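Local structure of phosphate-binding protein PstS (Borrelia burgdorferi, 4N13) at residues I90-P95 / G199-L203; E76-K80 / I227-N231; I60-A64 / E235-V239; K127-N132 / Q159-D163. The protein binds inorganic phosphate with micromolar affinity as the solute-binding component of the PstSACB ABC transporter, which imports phosphate into the cell. One frame throughout, in Å; residues are numbered along the deposited sequence.

Interaction 1: residues I90-P95 / G199-L203; sequences IFITSP and GLNIL
Ile92 and Ile202 face each other as a non-hydrogen-bonded pair in an antiparallel strand pairing, strand 80-93 beside strand 201-205, within the mixed sheet of a periplasmic-binding-protein fold. Next to them Thr93 and Asn201 form the hydrogen-bonded pair, Thr93 N giving to Asn201 O at 2.9 Å and Asn201 N returning a longer bond to Thr93 O at 3.2 Å; beyond, Leu203 N donates almost straight to Phe91 O (2.9 Å, 169°). The tight part is the buried middle, where apolar side chains suit the sheet interior. With CG1 between the backbone N and the carbonyl carbon (chi1 53°), Ile92 sends CD1 to Leu200 CD1, 3.8 Å away, under helix 170-179, and on the other face Thr93 CG2 packs on Leu203 CD1. More open are Ile202, whose CG1 still lies 3.9 Å from Ile92 CG2, and Asn201, whose amide suits a wetter place; both are partly exposed. Looser still is the end of the pairing, where exposed Pro95 rests its CB on the carbonyl O of Gly199. That glycine, with positive phi, ends helix 192-197 in a Schellman motif. At the other end one water bridges the strands, accepting from Phe91 N and donating to Leu203 O, 2.8 Å from each.

Interaction 2: residues E76-K80 / I227-N231; sequences EQGAK and IIVTN
Lys80 and Thr230 grip each other through their backbones, each using both its N-H and its carbonyl. Lys80 N donates to Thr230 O at 2.9 Å, and Thr230 N answers to Lys80 O at 3.0 Å with an N-H...O angle of 161°. Each carbonyl oxygen also receives a CA-H contact: Ala79 CA approaches Thr230 O at 3.4 Å, and Val229 CA approaches Lys80 O at 3.2 Å. Ile228 pairs through its backbone with Thr82 and Val229 with Ala64, so strand 223-230 is bonded on both edges. Small Ala79 fits the buried side, its CB 4.0 Å from Val229 CG1. That branch lies anti to the backbone N (chi1 -175°), which brings it over to the alanine, while Leu70 and Phe57 pack close by. Lys80, on the same face as Thr230, turns its long chain away at an exposed position that suits an ammonium group. Gly78 takes a positive phi of 104°, easy for a residue without a side chain, and so lets the chain leave helix 72-76 and enter strand 80-93. The result is a Schellman-terminated helix leading into an antiparallel strand pair, hydrogen-bonded at Lys80-Thr230, in the mixed sheet of the periplasmic-binding-protein fold.

Interaction 3: residues I60-A64 / E235-V239; sequences IYKIA and EDKSV
Lys62 lays its aliphatic chain over Val239, with CD 3.8 Å and CB 3.9 Å from Val239 CG2, before its ammonium group reaches the carboxylate of Asp236. The chain is extended beyond CG, and this length lets one residue serve both the apolar flank and the polar end of the contact. Its NZ makes a salt bridge to Asp236 OD2 at 3.1 Å, meeting that oxygen nearly along its C-O axis, and the two side chains cross at about a right angle. NZ is held chiefly by the carbonyl O of Ile13 in strand 12-18, so the ammonium group lies between that backbone and the aspartate. The nearby ammonium charge probably stabilises the ionised aspartate. In the periplasmic-binding-protein fold this is where strand 63-66, inside the sheet, meets the first turn of helix 237-246. Asp236 stands at the N-cap position, yet its carboxylate makes no capping bond and turns to the lysine instead. Deeper in, buried Ile63 and Val239 slide past each other in opposite directions. Val239 CG1, anti to the backbone N (chi1 165°), touches Ile63 CG1 at 3.9 Å, while CG2 is left to face Lys62; a branched valine thus serves two neighbours at once. Toward Glu235 the segments are joined by a water that donates to both Lys62 O and Glu235 OE1, each 2.8 Å from it.

Interaction 4: residues K127-N132 / Q159-D163; sequences KINFIN and QFRQD. With EDO (1,2-ethanediol), chain F.
Arg161 supplies the polar bond between the segments: its NH1 donates to the carbonyl O of Ile128 at 2.8 Å, from 37° above the carbonyl plane. The side chain runs fully extended from CG to NE, which carries the guanidinium from the 159-163 loop to the start of strand 129-133. Its rotation is fixed by Asp163, gripped side-on, with NE on OD1 at 2.8 Å and NH2 on OD2 at 3.2 Å. This salt bridge would offset the nearness of Lys127, whose NZ lies 4.1 Å from Arg161 NH2 and is itself bonded to Gln116. A water sits over one guanidinium face, accepting from Phe130 N and donating to Asp163 O. Aromatic packing comes next. Phe160 presents CD1 at the edge of the Phe130 ring, 3.8 Å from CZ. Asn132 puts ND2 over one face of Phe160, toward the rim and 3.4 Å from CG, its amide tilted 56° to the ring. That same ND2 donates to O2 of an ethanediol, probably from the crystallisation liquor, at 2.9 Å; the diol passes its own hydrogen bond to Arg161 O. Buried Asn132 also bonds through OD1 to Tyr186. In this periplasmic-binding-protein fold Phe160 packs on helix 138-151, so the loop lies between that helix and strand 129-133, which runs parallel to strands 165-167 and 183-188 on its two sides.

Overall arrangement
All four contacts reach the same mixed sheet, but at two ends of the molecule. Interactions 2 and 3 lie together on one side of the chain's centre, touching through a probable hydrogen bond from Val229 N to Ala64 O; interactions 1 and 4 lie on the other, with nearest atoms about 6 Å apart. Strand 80-93 links the two ends, since it begins in interaction 2 and finishes in interaction 1. These two are strand pairings made largely by backbone bonds, whereas 3 and 4 join a strand to a helix start or a loop and combine side-chain charge with apolar or aromatic packing. Interactions 1 and 4 are mostly buried; 2 and 3 are only partly so.

Interaction 1: residues I90-P95 / G199-L203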
loop_
_atom_site.group_PDB
_atom_site.type_symbol
_atom_site.label_atom_id
_atom_site.label_comp_id
_atom_site.label_asym_id
_atom_site.label_seq_id
_atom_site.Cartn_x
_atom_site.Cartn_y
_atom_site.Cartn_z
ATOM N N ILE A 90 -1.667 6.184 5.996
ATOM C CA ILE A 90 -2.341 7.369 6.488
ATOM C C ILE A 90 -1.317 8.270 7.166
ATOM O O ILE A 90 -0.253 7.820 7.600
ATOM C CB ILE A 90 -3.474 6.985 7.468
ATOM C CG1 ILE A 90 -2.920 6.400 8.766
ATOM C CG2 ILE A 90 -4.399 5.990 6.785
ATOM C CD1 ILE A 90 -3.987 5.964 9.774
ATOM N N PHE A 91 -1.633 9.550 7.190
ATOM C CA PHE A 91 -0.771 10.563 7.772
ATOM C C PHE A 91 -1.336 11.039 9.103
ATOM O O PHE A 91 -2.522 11.383 9.207
ATOM C CB PHE A 91 -0.586 11.707 6.784
ATOM C CG PHE A 91 0.377 11.346 5.690
ATOM C CD1 PHE A 91 1.714 11.680 5.811
ATOM C CD2 PHE A 91 -0.011 10.583 4.610
ATOM C CE1 PHE A 91 2.643 11.314 4.839
ATOM C CE2 PHE A 91 0.930 10.204 3.632
ATOM C CZ PHE A 91 2.236 10.593 3.764
ATOM N N ILE A 92 -0.483 11.036 10.110
ATOM C CA ILE A 92 -0.856 11.433 11.454
ATOM C C ILE A 92 -0.034 12.635 11.883
ATOM O O ILE A 92 1.125 12.807 11.466
ATOM C CB ILE A 92 -0.694 10.294 12.481
ATOM C CG1 ILE A 92 0.701 9.685 12.453
ATOM C CG2 ILE A 92 -1.747 9.211 12.207
ATOM C CD1 ILE A 92 0.986 8.797 13.637
ATOM N N THR A 93 -0.648 13.487 12.705
ATOM C CA THR A 93 0.040 14.657 13.211
ATOM C C THR A 93 -0.140 14.774 14.698
ATOM O O THR A 93 -1.059 14.207 15.304
ATOM C CB THR A 93 -0.444 15.977 12.553
ATOM O OG1 THR A 93 -1.741 16.317 13.027
ATOM C CG2 THR A 93 -0.457 15.884 11.044
ATOM N N SER A 94 0.725 15.574 15.300
ATOM C CA SER A 94 0.492 15.954 16.683
ATOM C C SER A 94 -0.786 16.802 16.799
ATOM O O SER A 94 -1.213 17.419 15.838
ATOM C CB SER A 94 1.715 16.642 17.246
ATOM O OG SER A 94 2.119 17.679 16.414
ATOM N N PRO A 95 -1.427 16.776 17.969
ATOM C CA PRO A 95 -2.791 17.312 18.007
ATOM C C PRO A 95 -2.918 18.831 18.106
ATOM O O PRO A 95 -4.028 19.334 18.077
ATOM C CB PRO A 95 -3.400 16.638 19.247
ATOM C CG PRO A 95 -2.232 16.295 20.109
ATOM C CD PRO A 95 -1.096 15.992 19.171
ATOM N N GLY A 199 -4.240 9.686 20.952
ATOM C CA GLY A 199 -4.652 11.074 20.909
ATOM C C GLY A 199 -4.096 11.868 19.740
ATOM O O GLY A 199 -4.083 13.097 19.778
ATOM N N LEU A 200 -3.704 11.182 18.670
ATOM C CA LEU A 200 -3.162 11.866 17.506
ATOM C C LEU A 200 -4.268 12.167 16.521
ATOM O O LEU A 200 -5.408 11.811 16.760
ATOM C CB LEU A 200 -2.045 11.041 16.866
ATOM C CG LEU A 200 -0.958 10.658 17.871
ATOM C CD1 LEU A 200 0.097 9.790 17.168
ATOM C CD2 LEU A 200 -0.318 11.875 18.549
ATOM N N ASN A 201 -3.951 12.908 15.464
ATOM C CA ASN A 201 -4.926 13.250 14.435
ATOM C C ASN A 201 -4.560 12.647 13.094
ATOM O O ASN A 201 -3.449 12.819 12.648
ATOM C CB ASN A 201 -5.036 14.766 14.271
ATOM C CG ASN A 201 -6.340 15.170 13.560
ATOM O OD1 ASN A 201 -7.432 14.931 14.071
ATOM N ND2 ASN A 201 -6.223 15.683 12.353
ATOM N N ILE A 202 -5.516 11.980 12.450
ATOM C CA ILE A 202 -5.338 11.454 11.105
ATOM C C ILE A 202 -5.840 12.487 10.107
ATOM O O ILE A 202 -6.984 12.935 10.186
ATOM C CB ILE A 202 -6.144 10.159 10.914
ATOM C CG1 ILE A 202 -5.668 9.084 11.898
ATOM C CG2 ILE A 202 -6.014 9.667 9.470
ATOM C CD1 ILE A 202 -6.610 7.924 12.066
ATOM N N LEU A 203 -5.000 12.856 9.150
ATOM C CA LEU A 203 -5.366 13.834 8.144
ATOM C C LEU A 203 -6.265 13.243 7.072
ATOM O O LEU A 203 -6.080 12.103 6.637
ATOM C CB LEU A 203 -4.118 14.382 7.451
ATOM C CG LEU A 203 -3.186 15.225 8.298
ATOM C CD1 LEU A 203 -1.943 15.592 7.518
ATOM C CD2 LEU A 203 -3.875 16.465 8.860
HETATM O O HOH W 1 -4.106 10.202 5.968
#

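Interaction 2: residues E76-K80 / I227-N231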
loop_
_atom_site.group_PDB
_atom_site.type_symbol
_atom_site.label_atom_id
_atom_site.label_comp_id
_atom_site.label_asym_id
_atom_site.label_seq_id
_atom_site.Cartn_x
_atom_site.Cartn_y
_atom_site.Cartn_z
ATOM N N GLU A 76 0.359 -4.322 -23.370
ATOM C CA GLU A 76 0.535 -4.680 -24.765
ATOM C C GLU A 76 0.926 -6.145 -24.940
ATOM O O GLU A 76 0.684 -6.734 -25.991
ATOM C CB GLU A 76 1.555 -3.730 -25.392
ATOM C CG GLU A 76 1.008 -2.306 -25.481
ATOM C CD GLU A 76 2.073 -1.224 -25.533
ATOM O OE1 GLU A 76 3.273 -1.560 -25.606
ATOM O OE2 GLU A 76 1.696 -0.022 -25.486
ATOM N N GLN A 77 1.571 -6.717 -23.932
ATOM C CA GLN A 77 1.939 -8.131 -23.937
ATOM C C GLN A 77 0.804 -9.013 -23.449
ATOM O O GLN A 77 0.973 -10.218 -23.322
ATOM C CB GLN A 77 3.165 -8.350 -23.055
ATOM C CG GLN A 77 4.453 -7.802 -23.622
ATOM C CD GLN A 77 5.006 -8.646 -24.754
ATOM O OE1 GLN A 77 4.608 -9.801 -24.954
ATOM N NE2 GLN A 77 5.943 -8.078 -25.491
ATOM N N GLY A 78 -0.352 -8.428 -23.170
ATOM C CA GLY A 78 -1.541 -9.208 -22.862
ATOM C C GLY A 78 -1.917 -9.252 -21.394
ATOM O O GLY A 78 -2.857 -9.954 -21.021
ATOM N N ALA A 79 -1.216 -8.509 -20.542
ATOM C CA ALA A 79 -1.492 -8.588 -19.107
ATOM C C ALA A 79 -2.859 -8.018 -18.806
ATOM O O ALA A 79 -3.256 -7.007 -19.369
ATOM C CB ALA A 79 -0.430 -7.845 -18.301
ATOM N N LYS A 80 -3.538 -8.667 -17.869
ATOM C CA LYS A 80 -4.830 -8.224 -17.368
ATOM C C LYS A 80 -4.779 -8.286 -15.854
ATOM O O LYS A 80 -4.109 -9.142 -15.304
ATOM C CB LYS A 80 -5.936 -9.146 -17.895
ATOM C CG LYS A 80 -6.178 -9.015 -19.389
ATOM C CD LYS A 80 -6.584 -7.585 -19.761
ATOM C CE LYS A 80 -8.008 -7.489 -20.289
ATOM N NZ LYS A 80 -8.178 -8.127 -21.620
ATOM N N ILE A 227 -2.835 -6.577 -6.918
ATOM C CA ILE A 227 -3.536 -7.032 -8.120
ATOM C C ILE A 227 -3.111 -8.437 -8.506
ATOM O O ILE A 227 -1.957 -8.855 -8.341
ATOM C CB ILE A 227 -3.340 -6.070 -9.331
ATOM C CG1 ILE A 227 -1.868 -5.852 -9.656
ATOM C CG2 ILE A 227 -4.051 -4.757 -9.080
ATOM C CD1 ILE A 227 -1.659 -5.074 -10.937
ATOM N N ILE A 228 -4.092 -9.166 -9.031
ATOM C CA ILE A 228 -3.929 -10.472 -9.637
ATOM C C ILE A 228 -3.747 -10.232 -11.127
ATOM O O ILE A 228 -4.603 -9.619 -11.769
ATOM C CB ILE A 228 -5.208 -11.307 -9.437
ATOM C CG1 ILE A 228 -5.458 -11.551 -7.951
ATOM C CG2 ILE A 228 -5.137 -12.623 -10.209
ATOM C CD1 ILE A 228 -6.880 -11.959 -7.639
ATOM N N VAL A 229 -2.645 -10.720 -11.661
ATOM C CA VAL A 229 -2.260 -10.496 -13.051
ATOM C C VAL A 229 -2.215 -11.827 -13.792
ATOM O O VAL A 229 -1.583 -12.782 -13.341
ATOM C CB VAL A 229 -0.888 -9.785 -13.151
ATOM C CG1 VAL A 229 -0.554 -9.438 -14.602
ATOM C CG2 VAL A 229 -0.858 -8.534 -12.277
ATOM N N THR A 230 -2.879 -11.858 -14.941
ATOM C CA THR A 230 -2.855 -13.015 -15.839
ATOM C C THR A 230 -2.557 -12.553 -17.237
ATOM O O THR A 230 -2.546 -11.351 -17.488
ATOM C CB THR A 230 -4.200 -13.755 -15.833
ATOM O OG1 THR A 230 -5.242 -12.833 -16.152
ATOM C CG2 THR A 230 -4.478 -14.375 -14.483
ATOM N N ASN A 231 -2.284 -13.494 -18.137
ATOM C CA ASN A 231 -1.896 -13.150 -19.492
ATOM C C ASN A 231 -2.857 -13.734 -20.527
ATOM O O ASN A 231 -3.598 -14.658 -20.233
ATOM C CB ASN A 231 -0.455 -13.634 -19.726
ATOM C CG ASN A 231 0.152 -13.072 -20.969
ATOM O OD1 ASN A 231 -0.408 -12.184 -21.620
ATOM N ND2 ASN A 231 1.310 -13.587 -21.320
#

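Interaction 3: residues I60-A64 / E235-V239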
loop_
_atom_site.group_PDB
_atom_site.type_symbol
_atom_site.label_atom_id
_atom_site.label_comp_id
_atom_site.label_asym_id
_atom_site.label_seq_id
_atom_site.Cartn_x
_atom_site.Cartn_y
_atom_site.Cartn_z
ATOM N N ILE A 60 6.617 -19.270 -16.508
ATOM C CA ILE A 60 7.007 -19.861 -15.239
ATOM C C ILE A 60 5.854 -19.837 -14.228
ATOM O O ILE A 60 5.704 -20.767 -13.442
ATOM C CB ILE A 60 8.248 -19.127 -14.687
ATOM C CG1 ILE A 60 9.379 -19.178 -15.723
ATOM C CG2 ILE A 60 8.701 -19.711 -13.349
ATOM C CD1 ILE A 60 9.702 -20.553 -16.198
ATOM N N TYR A 61 5.053 -18.774 -14.267
ATOM C CA TYR A 61 3.867 -18.646 -13.426
ATOM C C TYR A 61 2.638 -18.524 -14.323
ATOM O O TYR A 61 2.733 -17.976 -15.432
ATOM C CB TYR A 61 3.967 -17.388 -12.558
ATOM C CG TYR A 61 5.199 -17.367 -11.683
ATOM C CD1 TYR A 61 5.501 -18.436 -10.858
ATOM C CD2 TYR A 61 6.070 -16.298 -11.704
ATOM C CE1 TYR A 61 6.620 -18.433 -10.062
ATOM C CE2 TYR A 61 7.216 -16.285 -10.902
ATOM C CZ TYR A 61 7.485 -17.378 -10.094
ATOM O OH TYR A 61 8.604 -17.410 -9.291
ATOM N N LYS A 62 1.487 -18.996 -13.837
ATOM C CA LYS A 62 0.197 -18.746 -14.482
ATOM C C LYS A 62 -0.514 -17.511 -13.926
ATOM O O LYS A 62 -1.433 -16.987 -14.550
ATOM C CB LYS A 62 -0.710 -19.961 -14.337
ATOM C CG LYS A 62 -0.299 -21.123 -15.205
ATOM C CD LYS A 62 -1.294 -22.265 -15.075
ATOM C CE LYS A 62 -0.828 -23.513 -15.798
ATOM N NZ LYS A 62 -1.687 -24.665 -15.449
ATOM N N ILE A 63 -0.106 -17.061 -12.739
ATOM C CA ILE A 63 -0.663 -15.867 -12.118
ATOM C C ILE A 63 0.510 -15.128 -11.502
ATOM O O ILE A 63 1.374 -15.756 -10.887
ATOM C CB ILE A 63 -1.676 -16.196 -10.983
ATOM C CG1 ILE A 63 -2.826 -17.071 -11.503
ATOM C CG2 ILE A 63 -2.180 -14.926 -10.320
ATOM C CD1 ILE A 63 -3.729 -17.612 -10.407
ATOM N N ALA A 64 0.517 -13.801 -11.608
ATOM C CA ALA A 64 1.442 -12.960 -10.849
ATOM C C ALA A 64 0.648 -12.081 -9.900
ATOM O O ALA A 64 -0.450 -11.636 -10.227
ATOM C CB ALA A 64 2.276 -12.089 -11.774
ATOM N N GLU A 235 -8.290 -18.157 -19.513
ATOM C CA GLU A 235 -7.460 -18.864 -18.557
ATOM C C GLU A 235 -7.885 -20.320 -18.419
ATOM O O GLU A 235 -9.034 -20.685 -18.680
ATOM C CB GLU A 235 -7.516 -18.178 -17.186
ATOM C CG GLU A 235 -7.133 -16.696 -17.203
ATOM C CD GLU A 235 -5.734 -16.426 -17.743
ATOM O OE1 GLU A 235 -4.809 -17.202 -17.453
ATOM O OE2 GLU A 235 -5.564 -15.427 -18.468
ATOM N N ASP A 236 -6.937 -21.147 -18.011
ATOM C CA ASP A 236 -7.244 -22.482 -17.554
ATOM C C ASP A 236 -8.327 -22.383 -16.477
ATOM O O ASP A 236 -8.340 -21.448 -15.669
ATOM C CB ASP A 236 -6.000 -23.123 -16.927
ATOM C CG ASP A 236 -4.888 -23.355 -17.909
ATOM O OD1 ASP A 236 -5.151 -23.372 -19.131
ATOM O OD2 ASP A 236 -3.746 -23.544 -17.436
ATOM N N LYS A 237 -9.220 -23.359 -16.445
ATOM C CA LYS A 237 -10.239 -23.409 -15.415
ATOM C C LYS A 237 -9.617 -23.380 -14.014
ATOM O O LYS A 237 -10.170 -22.759 -13.111
ATOM C CB LYS A 237 -11.105 -24.665 -15.577
ATOM C CG LYS A 237 -12.222 -24.733 -14.571
ATOM C CD LYS A 237 -13.178 -25.871 -14.823
ATOM C CE LYS A 237 -14.311 -25.826 -13.810
ATOM N NZ LYS A 237 -15.367 -26.831 -14.081
ATOM N N SER A 238 -8.482 -24.050 -13.836
ATOM C CA SER A 238 -7.856 -24.131 -12.530
ATOM C C SER A 238 -7.452 -22.746 -12.036
ATOM O O SER A 238 -7.531 -22.455 -10.844
ATOM C CB SER A 238 -6.634 -25.036 -12.610
ATOM O OG SER A 238 -5.704 -24.548 -13.576
ATOM N N VAL A 239 -7.036 -21.895 -12.962
ATOM C CA VAL A 239 -6.647 -20.521 -12.661
ATOM C C VAL A 239 -7.900 -19.690 -12.330
ATOM O O VAL A 239 -7.949 -18.979 -11.312
ATOM C CB VAL A 239 -5.888 -19.929 -13.863
ATOM C CG1 VAL A 239 -5.765 -18.415 -13.766
ATOM C CG2 VAL A 239 -4.549 -20.603 -13.991
HETATM O O HOH W 2 -2.149 -16.391 -17.140
#

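Interaction 4: residues K127-N132 / Q159-D163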
loop_
_atom_site.group_PDB
_atom_site.type_symbol
_atom_site.label_atom_id
_atom_site.label_comp_id
_atom_site.label_asym_id
_atom_site.label_seq_id
_atom_site.Cartn_x
_atom_site.Cartn_y
_atom_site.Cartn_z
ATOM N N LYS A 127 7.659 25.406 12.773
ATOM C CA LYS A 127 8.468 24.552 11.927
ATOM C C LYS A 127 7.862 23.147 11.946
ATOM O O LYS A 127 7.369 22.676 12.972
ATOM C CB LYS A 127 9.902 24.530 12.449
ATOM C CG LYS A 127 10.867 23.669 11.670
ATOM C CD LYS A 127 11.403 24.412 10.454
ATOM C CE LYS A 127 12.436 23.590 9.703
ATOM N NZ LYS A 127 12.956 24.317 8.534
ATOM N N ILE A 128 7.860 22.488 10.793
ATOM C CA ILE A 128 7.348 21.124 10.684
ATOM C C ILE A 128 8.443 20.142 11.089
ATOM O O ILE A 128 9.537 20.148 10.515
ATOM C CB ILE A 128 6.922 20.811 9.238
ATOM C CG1 ILE A 128 5.826 21.779 8.793
ATOM C CG2 ILE A 128 6.469 19.358 9.115
ATOM C CD1 ILE A 128 5.338 21.571 7.370
ATOM N N ASN A 129 8.128 19.274 12.041
ATOM C CA ASN A 129 8.978 18.147 12.373
ATOM C C ASN A 129 8.468 16.916 11.634
ATOM O O ASN A 129 7.472 16.299 12.015
ATOM C CB ASN A 129 8.991 17.923 13.879
ATOM C CG ASN A 129 9.837 18.921 14.586
ATOM O OD1 ASN A 129 10.983 19.154 14.194
ATOM N ND2 ASN A 129 9.296 19.535 15.632
ATOM N N PHE A 130 9.136 16.596 10.541
ATOM C CA PHE A 130 8.782 15.460 9.708
ATOM C C PHE A 130 9.418 14.197 10.260
ATOM O O PHE A 130 10.646 14.121 10.401
ATOM C CB PHE A 130 9.266 15.724 8.282
ATOM C CG PHE A 130 9.214 14.529 7.384
ATOM C CD1 PHE A 130 8.087 13.716 7.347
ATOM C CD2 PHE A 130 10.281 14.243 6.538
ATOM C CE1 PHE A 130 8.047 12.611 6.499
ATOM C CE2 PHE A 130 10.228 13.152 5.671
ATOM C CZ PHE A 130 9.114 12.341 5.654
ATOM N N ILE A 131 8.582 13.198 10.548
ATOM C CA ILE A 131 9.016 11.895 11.046
ATOM C C ILE A 131 8.933 10.940 9.864
ATOM O O ILE A 131 7.860 10.730 9.302
ATOM C CB ILE A 131 8.104 11.421 12.170
ATOM C CG1 ILE A 131 8.162 12.423 13.342
ATOM C CG2 ILE A 131 8.494 10.029 12.623
ATOM C CD1 ILE A 131 6.987 12.296 14.312
ATOM N N ASN A 132 10.083 10.428 9.441
ATOM C CA ASN A 132 10.170 9.535 8.300
ATOM C C ASN A 132 10.455 8.115 8.750
ATOM O O ASN A 132 10.887 7.880 9.871
ATOM C CB ASN A 132 11.270 10.008 7.349
ATOM C CG ASN A 132 11.050 9.558 5.908
ATOM O OD1 ASN A 132 10.053 8.944 5.576
ATOM N ND2 ASN A 132 12.007 9.869 5.044
ATOM N N GLN A 159 12.977 13.327 -3.693
ATOM C CA GLN A 159 13.706 12.761 -2.584
ATOM C C GLN A 159 13.131 13.312 -1.291
ATOM O O GLN A 159 12.661 14.446 -1.242
ATOM C CB GLN A 159 15.186 13.112 -2.696
ATOM C CG GLN A 159 15.846 12.559 -3.949
ATOM C CD GLN A 159 15.620 11.060 -4.138
ATOM O OE1 GLN A 159 15.730 10.274 -3.189
ATOM N NE2 GLN A 159 15.300 10.657 -5.370
ATOM N N PHE A 160 13.153 12.502 -0.243
ATOM C CA PHE A 160 12.658 12.943 1.047
ATOM C C PHE A 160 13.555 14.045 1.628
ATOM O O PHE A 160 14.780 14.040 1.457
ATOM C CB PHE A 160 12.629 11.777 2.035
ATOM C CG PHE A 160 11.471 10.820 1.864
ATOM C CD1 PHE A 160 10.197 11.163 2.242
ATOM C CD2 PHE A 160 11.692 9.551 1.364
ATOM C CE1 PHE A 160 9.160 10.255 2.123
ATOM C CE2 PHE A 160 10.663 8.653 1.253
ATOM C CZ PHE A 160 9.394 9.008 1.644
ATOM N N ARG A 161 12.914 14.983 2.326
ATOM C CA ARG A 161 13.585 15.956 3.182
ATOM C C ARG A 161 14.638 15.211 3.978
ATOM O O ARG A 161 14.344 14.212 4.615
ATOM C CB ARG A 161 12.545 16.613 4.103
ATOM C CG ARG A 161 13.096 17.633 5.043
ATOM C CD ARG A 161 11.995 18.271 5.856
ATOM N NE ARG A 161 12.596 19.025 6.953
ATOM C CZ ARG A 161 11.922 19.628 7.930
ATOM N NH1 ARG A 161 10.597 19.589 7.945
ATOM N NH2 ARG A 161 12.582 20.250 8.906
ATOM N N GLN A 162 15.875 15.684 3.923
ATOM C CA GLN A 162 17.000 14.904 4.429
ATOM C C GLN A 162 17.147 14.944 5.946
ATOM O O GLN A 162 17.743 14.039 6.524
ATOM C CB GLN A 162 18.299 15.325 3.734
ATOM C CG GLN A 162 18.364 14.892 2.273
ATOM C CD GLN A 162 18.258 13.376 2.099
ATOM O OE1 GLN A 162 19.178 12.626 2.452
ATOM N NE2 GLN A 162 17.138 12.921 1.543
ATOM N N ASP A 163 16.587 15.967 6.593
ATOM C CA ASP A 163 16.645 16.053 8.042
ATOM C C ASP A 163 15.365 15.555 8.719
ATOM O O ASP A 163 15.010 16.027 9.797
ATOM C CB ASP A 163 16.972 17.481 8.504
ATOM C CG ASP A 163 15.909 18.484 8.123
ATOM O OD1 ASP A 163 15.316 18.334 7.039
ATOM O OD2 ASP A 163 15.665 19.432 8.909
HETATM C C1 EDO F . 15.764 10.715 4.868
HETATM O O1 EDO F . 14.877 9.783 4.234
HETATM C C2 EDO F . 15.180 11.270 6.166
HETATM O O2 EDO F . 13.919 11.908 5.939
HETATM O O HOH W 3 11.975 17.227 10.210
#